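RNase NGR3 (Nicotiana glutinosa, PDB 1VD1) probably cleaves RNA as an endoribonuclease of the RNase T2 family and binds adenosine and guanosine monophosphates. Local coordinates at residues F10-Q15 with W46-N51; E38-H43 with S123-N128. One frame throughout, in Å; residues are numbered along the deposited sequence.

Contact 1: F10-Q15 with W46-N51; sequences FFYFVQ and WPNYEN. With AMP (adenosine monophosphate), chain B.
The indole of Trp-46 is sandwiched: over one face lies the base of AMP (chain B), while on the opposite face CG2 of Val-14 makes a CH-pi contact, 3.7 Å from the centroid of the six-membered ring and 17° off its normal. Both residues stand on an antiparallel strand pair in the central sheet of the RNase T2 fold. Phe-10, Tyr-12, Trp-46 and Asn-48 send their side chains to the same face of this sheet. There CB of Asn-48 sits over a face of the Phe-10 ring, whose CE1 in turn stands above the centre of the Tyr-12 ring, and N1 of AMP meets the edge of that tyrosine. On the other face CG of Pro-47 touches CE2 of Phe-11 at 3.6 Å. Two hydrogen-bonded pairs join the backbones, Phe-10 with Asn-48 and Tyr-12 with Trp-46; Trp-46 N reaches Tyr-12 O at 2.8 Å. Outside the pair, Glu-97, predicted to be catalytic, accepts a bond from Trp-46 NE1, and His-101 stacks on the indole. Were Trp-46 an alanine, the adenine would probably lose the indole face it lies against, and Glu-97 this donor. With CG anti to its carbonyl carbon (chi1 -46°), Trp-46 puts the indole face under the base, whose N6 donates to Asn-48 OD1 at 2.7 Å.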
loop_
_atom_site.group_PDB
_atom_site.type_symbol
_atom_site.label_atom_id
_atom_site.label_comp_id
_atom_site.label_asym_id
_atom_site.label_seq_id
_atom_site.Cartn_x
_atom_site.Cartn_y
_atom_site.Cartn_z
ATOM N N PHE A 10 -0.365 1.001 -16.534
ATOM C CA PHE A 10 -0.957 0.195 -15.465
ATOM C C PHE A 10 -0.799 0.924 -14.138
ATOM O O PHE A 10 -0.181 1.988 -14.087
ATOM C CB PHE A 10 -0.236 -1.152 -15.366
ATOM C CG PHE A 10 1.213 -1.039 -14.935
ATOM C CD1 PHE A 10 1.563 -1.114 -13.590
ATOM C CD2 PHE A 10 2.223 -0.855 -15.875
ATOM C CE1 PHE A 10 2.894 -1.008 -13.181
ATOM C CE2 PHE A 10 3.559 -0.747 -15.484
ATOM C CZ PHE A 10 3.898 -0.825 -14.125
ATOM N N PHE A 11 -1.370 0.348 -13.080
ATOM C CA PHE A 11 -1.260 0.911 -11.729
ATOM C C PHE A 11 -0.446 0.007 -10.818
ATOM O O PHE A 11 -0.540 -1.212 -10.890
ATOM C CB PHE A 11 -2.610 1.007 -10.992
ATOM C CG PHE A 11 -3.556 2.045 -11.505
ATOM C CD1 PHE A 11 -4.514 1.718 -12.463
ATOM C CD2 PHE A 11 -3.580 3.318 -10.939
ATOM C CE1 PHE A 11 -5.492 2.641 -12.839
ATOM C CE2 PHE A 11 -4.552 4.247 -11.307
ATOM C CZ PHE A 11 -5.515 3.905 -12.262
ATOM N N TYR A 12 0.345 0.609 -9.943
ATOM C CA TYR A 12 1.009 -0.172 -8.922
ATOM C C TYR A 12 0.029 0.088 -7.773
ATOM O O TYR A 12 -0.311 1.248 -7.516
ATOM C CB TYR A 12 2.357 0.426 -8.532
ATOM C CG TYR A 12 3.525 -0.137 -9.287
ATOM C CD1 TYR A 12 4.497 0.710 -9.818
ATOM C CD2 TYR A 12 3.669 -1.513 -9.466
ATOM C CE1 TYR A 12 5.583 0.198 -10.517
ATOM C CE2 TYR A 12 4.752 -2.035 -10.159
ATOM C CZ TYR A 12 5.702 -1.168 -10.682
ATOM O OH TYR A 12 6.772 -1.661 -11.383
ATOM N N PHE A 13 -0.476 -0.970 -7.144
ATOM C CA PHE A 13 -1.345 -0.807 -5.979
ATOM C C PHE A 13 -0.401 -1.166 -4.850
ATOM O O PHE A 13 0.066 -2.306 -4.743
ATOM C CB PHE A 13 -2.552 -1.752 -6.003
ATOM C CG PHE A 13 -3.405 -1.659 -4.765
ATOM C CD1 PHE A 13 -3.828 -0.417 -4.287
ATOM C CD2 PHE A 13 -3.761 -2.807 -4.061
ATOM C CE1 PHE A 13 -4.593 -0.324 -3.118
ATOM C CE2 PHE A 13 -4.521 -2.726 -2.897
ATOM C CZ PHE A 13 -4.939 -1.476 -2.424
ATOM N N VAL A 14 -0.086 -0.178 -4.026
ATOM C CA VAL A 14 0.875 -0.367 -2.956
ATOM C C VAL A 14 0.266 -0.371 -1.567
ATOM O O VAL A 14 -0.405 0.580 -1.163
ATOM C CB VAL A 14 1.960 0.729 -3.039
ATOM C CG1 VAL A 14 3.126 0.403 -2.123
ATOM C CG2 VAL A 14 2.435 0.857 -4.492
ATOM N N GLN A 15 0.486 -1.470 -0.853
ATOM C CA GLN A 15 0.001 -1.607 0.510
ATOM C C GLN A 15 1.212 -1.611 1.424
ATOM O O GLN A 15 2.332 -1.878 0.997
ATOM C CB GLN A 15 -0.797 -2.893 0.675
ATOM C CG GLN A 15 -2.034 -2.915 -0.203
ATOM C CD GLN A 15 -2.819 -4.195 -0.059
ATOM O OE1 GLN A 15 -3.454 -4.442 0.973
ATOM N NE2 GLN A 15 -2.773 -5.024 -1.090
ATOM N N TRP A 46 -0.890 3.999 -7.806
ATOM C CA TRP A 46 -0.089 4.805 -8.716
ATOM C C TRP A 46 -0.045 4.496 -10.205
ATOM O O TRP A 46 0.417 3.431 -10.610
ATOM C CB TRP A 46 1.369 4.820 -8.240
ATOM C CG TRP A 46 1.587 5.068 -6.777
ATOM C CD1 TRP A 46 0.833 5.845 -5.947
ATOM C CD2 TRP A 46 2.684 4.584 -5.989
ATOM N NE1 TRP A 46 1.398 5.882 -4.691
ATOM C CE2 TRP A 46 2.533 5.114 -4.691
ATOM C CE3 TRP A 46 3.780 3.755 -6.259
ATOM C CZ2 TRP A 46 3.438 4.840 -3.661
ATOM C CZ3 TRP A 46 4.685 3.483 -5.231
ATOM C CH2 TRP A 46 4.504 4.023 -3.952
ATOM N N PRO A 47 -0.523 5.430 -11.038
ATOM C CA PRO A 47 -0.493 5.236 -12.491
ATOM C C PRO A 47 0.999 5.103 -12.815
ATOM O O PRO A 47 1.828 5.782 -12.206
ATOM C CB PRO A 47 -1.097 6.533 -13.010
ATOM C CG PRO A 47 -2.161 6.808 -11.973
ATOM C CD PRO A 47 -1.395 6.563 -10.680
ATOM N N ASN A 48 1.341 4.235 -13.759
ATOM C CA ASN A 48 2.740 3.991 -14.083
ATOM C C ASN A 48 2.908 3.648 -15.565
ATOM O O ASN A 48 1.943 3.271 -16.241
ATOM C CB ASN A 48 3.231 2.808 -13.230
ATOM C CG ASN A 48 4.695 2.909 -12.846
ATOM O OD1 ASN A 48 5.037 3.517 -11.840
ATOM N ND2 ASN A 48 5.569 2.296 -13.649
ATOM N N TYR A 49 4.139 3.772 -16.053
ATOM C CA TYR A 49 4.477 3.436 -17.438
ATOM C C TYR A 49 5.315 2.163 -17.420
ATOM O O TYR A 49 6.044 1.898 -16.459
ATOM C CB TYR A 49 5.315 4.537 -18.084
ATOM C CG TYR A 49 4.651 5.883 -18.198
ATOM C CD1 TYR A 49 5.336 7.038 -17.822
ATOM C CD2 TYR A 49 3.364 6.019 -18.721
ATOM C CE1 TYR A 49 4.762 8.293 -17.962
ATOM C CE2 TYR A 49 2.776 7.281 -18.867
ATOM C CZ TYR A 49 3.486 8.410 -18.484
ATOM O OH TYR A 49 2.935 9.664 -18.625
ATOM N N GLU A 50 5.227 1.379 -18.487
ATOM C CA GLU A 50 5.998 0.151 -18.562
ATOM C C GLU A 50 7.496 0.428 -18.651
ATOM O O GLU A 50 8.309 -0.469 -18.424
ATOM C CB GLU A 50 5.540 -0.692 -19.755
ATOM C CG GLU A 50 4.064 -1.073 -19.692
ATOM C CD GLU A 50 3.718 -2.248 -20.584
ATOM O OE1 GLU A 50 4.517 -2.562 -21.489
ATOM O OE2 GLU A 50 2.645 -2.854 -20.382
ATOM N N ASN A 51 7.872 1.666 -18.963
ATOM C CA ASN A 51 9.292 1.996 -19.052
ATOM C C ASN A 51 9.890 2.355 -17.691
ATOM O O ASN A 51 11.028 2.820 -17.607
ATOM C CB ASN A 51 9.537 3.139 -20.048
ATOM C CG ASN A 51 8.871 4.438 -19.639
ATOM O OD1 ASN A 51 8.592 4.670 -18.462
ATOM N ND2 ASN A 51 8.632 5.307 -20.615
HETATM P P AMP B . 4.403 8.986 -2.893
HETATM O O1P AMP B . 4.493 10.196 -2.057
HETATM O O2P AMP B . 4.434 9.285 -4.360
HETATM O O3P AMP B . 3.203 8.113 -2.511
HETATM O "O5'" AMP B . 5.771 8.182 -2.509
HETATM C "C5'" AMP B . 5.992 6.845 -2.991
HETATM C "C4'" AMP B . 7.525 6.610 -3.023
HETATM O "O4'" AMP B . 7.815 5.697 -4.137
HETATM C "C3'" AMP B . 8.418 8.007 -3.275
HETATM O "O3'" AMP B . 9.657 7.834 -2.426
HETATM C "C2'" AMP B . 8.660 7.925 -4.863
HETATM O "O2'" AMP B . 9.984 8.216 -5.273
HETATM C "C1'" AMP B . 8.315 6.392 -5.296
HETATM N N9 AMP B . 7.261 6.340 -6.343
HETATM C C8 AMP B . 6.190 7.234 -6.561
HETATM N N7 AMP B . 5.335 6.944 -7.562
HETATM C C5 AMP B . 5.940 5.776 -8.027
HETATM C C6 AMP B . 5.569 4.915 -9.088
HETATM N N6 AMP B . 4.441 5.230 -9.821
HETATM N N1 AMP B . 6.408 3.808 -9.300
HETATM C C2 AMP B . 7.506 3.554 -8.546
HETATM N N3 AMP B . 7.941 4.335 -7.528
HETATM C C4 AMP B . 7.116 5.401 -7.311
#

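Contact 2: E38-H43 with S123-N128; sequences EDFSIH and SNLLEN. With AMP (adenosine monophosphate), chain C.
The ring of Phe-40 and the side chain of Leu-125 cross at about a right angle, the leucine lying over one ring face. This is loop-against-helix packing in the RNase T2 fold: the residues leading into strand 41-48 rest on the first turn of helix 125-130. CD1 of Leu-125 makes a CH-pi contact 4.0 Å from the ring centroid, 23° off the normal, and CB of the same leucine comes within 3.6 Å of Phe-40 CD1. The phenylalanine also packs on Ile-173 and Val-176 of strand 171-181, placing this apolar cluster beside the sheet.

Asp-39 and Leu-126 meet obliquely, the aliphatic chain passing close to one carboxylate oxygen, with CB of Leu-126 3.2 Å from Asp-39 OD1. Extension of CG away from the backbone N (chi1 -176°) carries the carboxylate toward the helix start. Its other oxygen, OD2, forms a salt bridge with Arg-120, so the two oxygens have separate tasks. OD1 also takes a weak bond from Phe-40 N. Further along the segment, N7 of AMP (chain C) lies over a ring face of His-43, predicted to be catalytic. The polar link across the contact runs through a water, which donates to Asp-39 OD1 at 2.8 Å and accepts from Leu-126 N at 3.0 Å.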
loop_
_atom_site.group_PDB
_atom_site.type_symbol
_atom_site.label_atom_id
_atom_site.label_comp_id
_atom_site.label_asym_id
_atom_site.label_seq_id
_atom_site.Cartn_x
_atom_site.Cartn_y
_atom_site.Cartn_z
ATOM N N GLU A 38 -4.305 -3.824 13.034
ATOM C CA GLU A 38 -3.104 -4.634 12.862
ATOM C C GLU A 38 -3.323 -5.377 11.547
ATOM O O GLU A 38 -3.494 -6.597 11.524
ATOM C CB GLU A 38 -2.979 -5.626 14.025
ATOM C CG GLU A 38 -1.752 -6.534 13.986
ATOM C CD GLU A 38 -0.454 -5.796 14.275
ATOM O OE1 GLU A 38 -0.039 -4.963 13.437
ATOM O OE2 GLU A 38 0.151 -6.050 15.342
ATOM N N ASP A 39 -3.312 -4.632 10.446
ATOM C CA ASP A 39 -3.567 -5.210 9.131
ATOM C C ASP A 39 -2.854 -4.376 8.065
ATOM O O ASP A 39 -2.426 -3.256 8.341
ATOM C CB ASP A 39 -5.085 -5.204 8.908
ATOM C CG ASP A 39 -5.510 -5.875 7.620
ATOM O OD1 ASP A 39 -4.677 -6.527 6.955
ATOM O OD2 ASP A 39 -6.705 -5.755 7.278
ATOM N N PHE A 40 -2.709 -4.919 6.859
ATOM C CA PHE A 40 -2.060 -4.159 5.794
ATOM C C PHE A 40 -2.917 -2.945 5.460
ATOM O O PHE A 40 -4.144 -3.036 5.408
ATOM C CB PHE A 40 -1.874 -5.014 4.538
ATOM C CG PHE A 40 -0.776 -6.026 4.661
ATOM C CD1 PHE A 40 -1.016 -7.264 5.252
ATOM C CD2 PHE A 40 0.513 -5.729 4.219
ATOM C CE1 PHE A 40 0.009 -8.192 5.405
ATOM C CE2 PHE A 40 1.549 -6.650 4.368
ATOM C CZ PHE A 40 1.294 -7.888 4.964
ATOM N N SER A 41 -2.265 -1.810 5.245
ATOM C CA SER A 41 -2.966 -0.577 4.926
ATOM C C SER A 41 -2.618 -0.131 3.510
ATOM O O SER A 41 -1.736 -0.695 2.870
ATOM C CB SER A 41 -2.571 0.523 5.912
ATOM O OG SER A 41 -1.177 0.785 5.837
ATOM N N ILE A 42 -3.320 0.884 3.026
ATOM C CA ILE A 42 -3.066 1.395 1.694
ATOM C C ILE A 42 -2.024 2.505 1.740
ATOM O O ILE A 42 -2.038 3.343 2.643
ATOM C CB ILE A 42 -4.360 1.983 1.075
ATOM C CG1 ILE A 42 -5.437 0.896 0.992
ATOM C CG2 ILE A 42 -4.071 2.571 -0.310
ATOM C CD1 ILE A 42 -6.833 1.443 0.752
ATOM N N HIS A 43 -1.087 2.491 0.799
ATOM C CA HIS A 43 -0.145 3.592 0.723
ATOM C C HIS A 43 -0.636 4.389 -0.481
ATOM O O HIS A 43 -0.917 5.584 -0.376
ATOM C CB HIS A 43 1.296 3.130 0.496
ATOM C CG HIS A 43 2.274 4.264 0.420
ATOM N ND1 HIS A 43 3.636 4.084 0.502
ATOM C CD2 HIS A 43 2.081 5.594 0.243
ATOM C CE1 HIS A 43 4.243 5.250 0.378
ATOM N NE2 HIS A 43 3.322 6.184 0.218
ATOM N N SER A 123 -7.397 -8.080 -2.472
ATOM C CA SER A 123 -6.111 -8.741 -2.287
ATOM C C SER A 123 -6.045 -9.500 -0.968
ATOM O O SER A 123 -5.319 -10.485 -0.858
ATOM C CB SER A 123 -4.969 -7.724 -2.367
ATOM O OG SER A 123 -5.014 -6.812 -1.289
ATOM N N ASN A 124 -6.793 -9.021 0.026
ATOM C CA ASN A 124 -6.875 -9.641 1.352
ATOM C C ASN A 124 -5.566 -10.301 1.796
ATOM O O ASN A 124 -5.518 -11.497 2.097
ATOM C CB ASN A 124 -8.017 -10.662 1.343
ATOM C CG ASN A 124 -8.424 -11.098 2.735
ATOM O OD1 ASN A 124 -8.526 -10.279 3.650
ATOM N ND2 ASN A 124 -8.674 -12.395 2.898
ATOM N N LEU A 125 -4.509 -9.498 1.851
ATOM C CA LEU A 125 -3.180 -9.970 2.214
ATOM C C LEU A 125 -3.043 -10.670 3.563
ATOM O O LEU A 125 -2.569 -11.803 3.630
ATOM C CB LEU A 125 -2.191 -8.805 2.161
ATOM C CG LEU A 125 -2.020 -8.091 0.816
ATOM C CD1 LEU A 125 -0.985 -6.998 0.977
ATOM C CD2 LEU A 125 -1.589 -9.075 -0.267
ATOM N N LEU A 126 -3.443 -9.998 4.637
ATOM C CA LEU A 126 -3.314 -10.578 5.970
ATOM C C LEU A 126 -3.909 -11.974 6.076
ATOM O O LEU A 126 -3.274 -12.884 6.614
ATOM C CB LEU A 126 -3.968 -9.679 7.024
ATOM C CG LEU A 126 -3.719 -10.135 8.468
ATOM C CD1 LEU A 126 -2.224 -10.170 8.743
ATOM C CD2 LEU A 126 -4.409 -9.191 9.441
ATOM N N GLU A 127 -5.123 -12.145 5.569
ATOM C CA GLU A 127 -5.771 -13.451 5.635
ATOM C C GLU A 127 -5.047 -14.495 4.794
ATOM O O GLU A 127 -4.861 -15.630 5.241
ATOM C CB GLU A 127 -7.229 -13.343 5.192
ATOM C CG GLU A 127 -8.104 -12.554 6.153
ATOM C CD GLU A 127 -8.255 -13.235 7.503
ATOM O OE1 GLU A 127 -8.807 -14.357 7.549
ATOM O OE2 GLU A 127 -7.821 -12.650 8.518
ATOM N N ASN A 128 -4.637 -14.118 3.584
ATOM C CA ASN A 128 -3.927 -15.046 2.708
ATOM C C ASN A 128 -2.643 -15.538 3.360
ATOM O O ASN A 128 -2.259 -16.698 3.201
ATOM C CB ASN A 128 -3.601 -14.385 1.367
ATOM C CG ASN A 128 -4.816 -14.237 0.481
ATOM O OD1 ASN A 128 -5.604 -15.171 0.329
ATOM N ND2 ASN A 128 -4.970 -13.064 -0.125
HETATM P P AMP C . 8.836 5.496 1.779
HETATM O O1P AMP C . 9.936 4.974 0.957
HETATM O O2P AMP C . 9.216 5.673 3.212
HETATM O O3P AMP C . 7.562 4.660 1.629
HETATM O "O5'" AMP C . 8.567 6.989 1.145
HETATM C "C5'" AMP C . 7.202 7.498 1.038
HETATM C "C4'" AMP C . 7.127 8.862 1.789
HETATM O "O4'" AMP C . 5.771 8.979 2.364
HETATM C "C3'" AMP C . 8.219 9.011 3.058
HETATM O "O3'" AMP C . 8.622 10.471 3.057
HETATM C "C2'" AMP C . 7.284 8.562 4.280
HETATM O "O2'" AMP C . 7.531 9.242 5.499
HETATM C "C1'" AMP C . 5.772 8.888 3.801
HETATM N N9 AMP C . 4.845 7.807 4.202
HETATM C C8 AMP C . 4.898 6.437 3.874
HETATM N N7 AMP C . 4.017 5.624 4.494
HETATM C C5 AMP C . 3.297 6.588 5.204
HETATM C C6 AMP C . 2.207 6.451 6.102
HETATM N N6 AMP C . 1.719 5.189 6.371
HETATM N N1 AMP C . 1.715 7.642 6.648
HETATM C C2 AMP C . 2.185 8.862 6.305
HETATM N N3 AMP C . 3.217 9.086 5.465
HETATM C C4 AMP C . 3.745 7.922 4.986
HETATM O O HOH W 1 -5.302 -7.653 4.443
#

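Overall arrangement
Contact 1 and contact 2 have centres about 18 Å apart, on opposite sides of the chain's centre, yet strand 41-48 serves both: its last residues pair with strand 10-16 in contact 1, and contact 2 is made by the residues leading into its start. Along the chain the segments alternate, 10-15, 38-43, 46-51 and then 123-128, so the two contacts interlock. They also touch directly, with Val-14 O and His-43 N in a probable backbone hydrogen bond, and Gln-15 NE2 in another with Ser-123 OG. The example illustrates how one sheet can join a nucleotide site to structural packing: His-43, predicted to be catalytic, ends segment 38-43, its ring edge-to-face with Trp-46.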